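Local coordinates for protein N-acetylglucosamine-6-phosphate deacetylase (Thermotoga maritima, PDB 1O12) that probably removes the acetyl group from N-acetylglucosamine-6-phosphate as a metal-dependent hydrolase of the amidohydrolase superfamily, at residues A[55-60]-A[352-357]. Sequence-based numbering, arbitrary orientation.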
loop_
_atom_site.group_PDB
_atom_site.type_symbol
_atom_site.label_atom_id
_atom_site.label_comp_id
_atom_site.label_asym_id
_atom_site.label_seq_id
_atom_site.Cartn_x
_atom_site.Cartn_y
_atom_site.Cartn_z
ATOM N N PRO A 55 6.802 -4.560 -27.964
ATOM C CA PRO A 55 7.949 -5.470 -27.810
ATOM C C PRO A 55 7.373 -6.859 -27.506
ATOM O O PRO A 55 6.324 -6.956 -26.881
ATOM C CB PRO A 55 8.695 -4.890 -26.605
ATOM C CG PRO A 55 8.362 -3.430 -26.690
ATOM C CD PRO A 55 6.883 -3.444 -27.010
ATOM N N GLY A 56 8.030 -7.918 -27.972
ATOM C CA GLY A 56 7.534 -9.258 -27.714
ATOM C C GLY A 56 7.360 -9.483 -26.211
ATOM O O GLY A 56 8.248 -9.171 -25.432
ATOM N N PHE A 57 6.207 -10.005 -25.810
ATOM C CA PHE A 57 5.922 -10.262 -24.406
ATOM C C PHE A 57 6.938 -11.243 -23.842
ATOM O O PHE A 57 7.517 -12.045 -24.583
ATOM C CB PHE A 57 4.518 -10.838 -24.244
ATOM C CG PHE A 57 3.428 -9.908 -24.710
ATOM C CD1 PHE A 57 2.220 -10.414 -25.192
ATOM C CD2 PHE A 57 3.609 -8.522 -24.667
ATOM C CE1 PHE A 57 1.211 -9.555 -25.622
ATOM C CE2 PHE A 57 2.609 -7.653 -25.095
ATOM C CZ PHE A 57 1.414 -8.166 -25.571
ATOM N N VAL A 58 7.130 -11.157 -22.525
ATOM C CA VAL A 58 8.046 -11.986 -21.784
ATOM C C VAL A 58 7.329 -12.609 -20.575
ATOM O O VAL A 58 6.798 -11.880 -19.720
ATOM C CB VAL A 58 9.250 -11.138 -21.290
ATOM C CG1 VAL A 58 10.195 -12.026 -20.481
ATOM C CG2 VAL A 58 9.978 -10.470 -22.504
ATOM N N ASP A 59 7.310 -13.945 -20.491
ATOM C CA ASP A 59 6.655 -14.619 -19.373
ATOM C C ASP A 59 7.730 -15.369 -18.601
ATOM O O ASP A 59 8.158 -16.442 -19.004
ATOM C CB ASP A 59 5.578 -15.606 -19.848
ATOM C CG ASP A 59 4.642 -16.023 -18.715
ATOM O OD1 ASP A 59 4.998 -15.749 -17.555
ATOM O OD2 ASP A 59 3.569 -16.620 -18.963
ATOM N N PRO A 60 8.156 -14.815 -17.453
ATOM C CA PRO A 60 9.195 -15.448 -16.642
ATOM C C PRO A 60 8.658 -16.469 -15.674
ATOM O O PRO A 60 9.420 -17.059 -14.906
ATOM C CB PRO A 60 9.818 -14.258 -15.927
ATOM C CG PRO A 60 8.591 -13.404 -15.618
ATOM C CD PRO A 60 7.791 -13.483 -16.907
ATOM N N ASP A 352 12.109 -8.653 -31.571
ATOM C CA ASP A 352 11.121 -9.575 -30.994
ATOM C C ASP A 352 9.921 -8.635 -30.828
ATOM O O ASP A 352 9.934 -7.707 -30.002
ATOM C CB ASP A 352 11.585 -10.148 -29.643
ATOM C CG ASP A 352 12.712 -11.197 -29.791
ATOM O OD1 ASP A 352 12.984 -11.634 -30.934
ATOM O OD2 ASP A 352 13.318 -11.592 -28.759
ATOM N N LEU A 353 8.892 -8.851 -31.643
ATOM C CA LEU A 353 7.740 -7.963 -31.625
ATOM C C LEU A 353 6.401 -8.659 -31.692
ATOM O O LEU A 353 6.312 -9.810 -32.107
ATOM C CB LEU A 353 7.829 -7.018 -32.812
ATOM C CG LEU A 353 9.126 -6.262 -33.047
ATOM C CD1 LEU A 353 9.261 -5.930 -34.527
ATOM C CD2 LEU A 353 9.133 -5.009 -32.183
ATOM N N VAL A 354 5.356 -7.953 -31.265
ATOM C CA VAL A 354 4.018 -8.489 -31.356
ATOM C C VAL A 354 3.104 -7.410 -31.926
ATOM O O VAL A 354 3.112 -6.257 -31.478
ATOM C CB VAL A 354 3.481 -8.974 -29.982
ATOM C CG1 VAL A 354 3.525 -7.848 -28.952
ATOM C CG2 VAL A 354 2.058 -9.531 -30.148
ATOM N N LEU A 355 2.336 -7.777 -32.943
ATOM C CA LEU A 355 1.384 -6.847 -33.549
ATOM C C LEU A 355 -0.008 -7.218 -33.026
ATOM O O LEU A 355 -0.350 -8.398 -32.977
ATOM C CB LEU A 355 1.408 -6.964 -35.068
ATOM C CG LEU A 355 0.594 -5.876 -35.776
ATOM C CD1 LEU A 355 1.353 -4.524 -35.702
ATOM C CD2 LEU A 355 0.354 -6.290 -37.231
ATOM N N LEU A 356 -0.805 -6.218 -32.644
ATOM C CA LEU A 356 -2.139 -6.460 -32.105
ATOM C C LEU A 356 -3.217 -5.573 -32.718
ATOM O O LEU A 356 -2.898 -4.556 -33.330
ATOM C CB LEU A 356 -2.111 -6.213 -30.605
ATOM C CG LEU A 356 -0.891 -6.799 -29.883
ATOM C CD1 LEU A 356 0.266 -5.809 -29.879
ATOM C CD2 LEU A 356 -1.299 -7.181 -28.473
ATOM N N ASP A 357 -4.492 -5.949 -32.568
ATOM C CA ASP A 357 -5.564 -5.079 -33.061
ATOM C C ASP A 357 -5.768 -4.088 -31.905
ATOM O O ASP A 357 -5.154 -4.259 -30.841
ATOM C CB ASP A 357 -6.854 -5.850 -33.377
ATOM C CG ASP A 357 -7.482 -6.480 -32.163
ATOM O OD1 ASP A 357 -7.356 -5.933 -31.058
ATOM O OD2 ASP A 357 -8.137 -7.531 -32.309
#
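G56 meets D352 and F57 meets V354 and L356 at the buried seam where, as in other amidohydrolases of the NagA family, a TIM barrel joins a small beta domain built from both ends of the chain. P55 leaves that domain and the 57-59 strand enters the barrel, pairing with strand 87-93, whereas strand 353-356 pairs with strand 362-367. Backbone pairing is brief: P55 and L353 form an antiparallel non-hydrogen-bonded pair with CA atoms 4.6 Å apart, and their side chains diverge. Beside it G56 N donates to D352 O at 2.8 Å, approaching from above the carbonyl plane with an N-H...O angle of 157°. The D352 carboxylate turns elsewhere, with OD1 accepting from E368 N and OD2 in a salt bridge with K367, so D352 is joined to the end of strand 362-367 and to the turn that follows it. Apolar packing follows beyond G56. With CG anti to its carbonyl carbon (chi1 -62°), F57 has its ring end beside V354 and L356. V354 CG1 lies over one ring face, offset toward the rim, a CH-pi contact of 4.1 Å to the F57 ring centroid. V354 CG1 also lies 3.6 Å from P55 O, so it touches both the carbonyl and the ring. From the direction opposite to F57, L356 brings its CD2 obliquely to F57 CZ, 4.1 Å away.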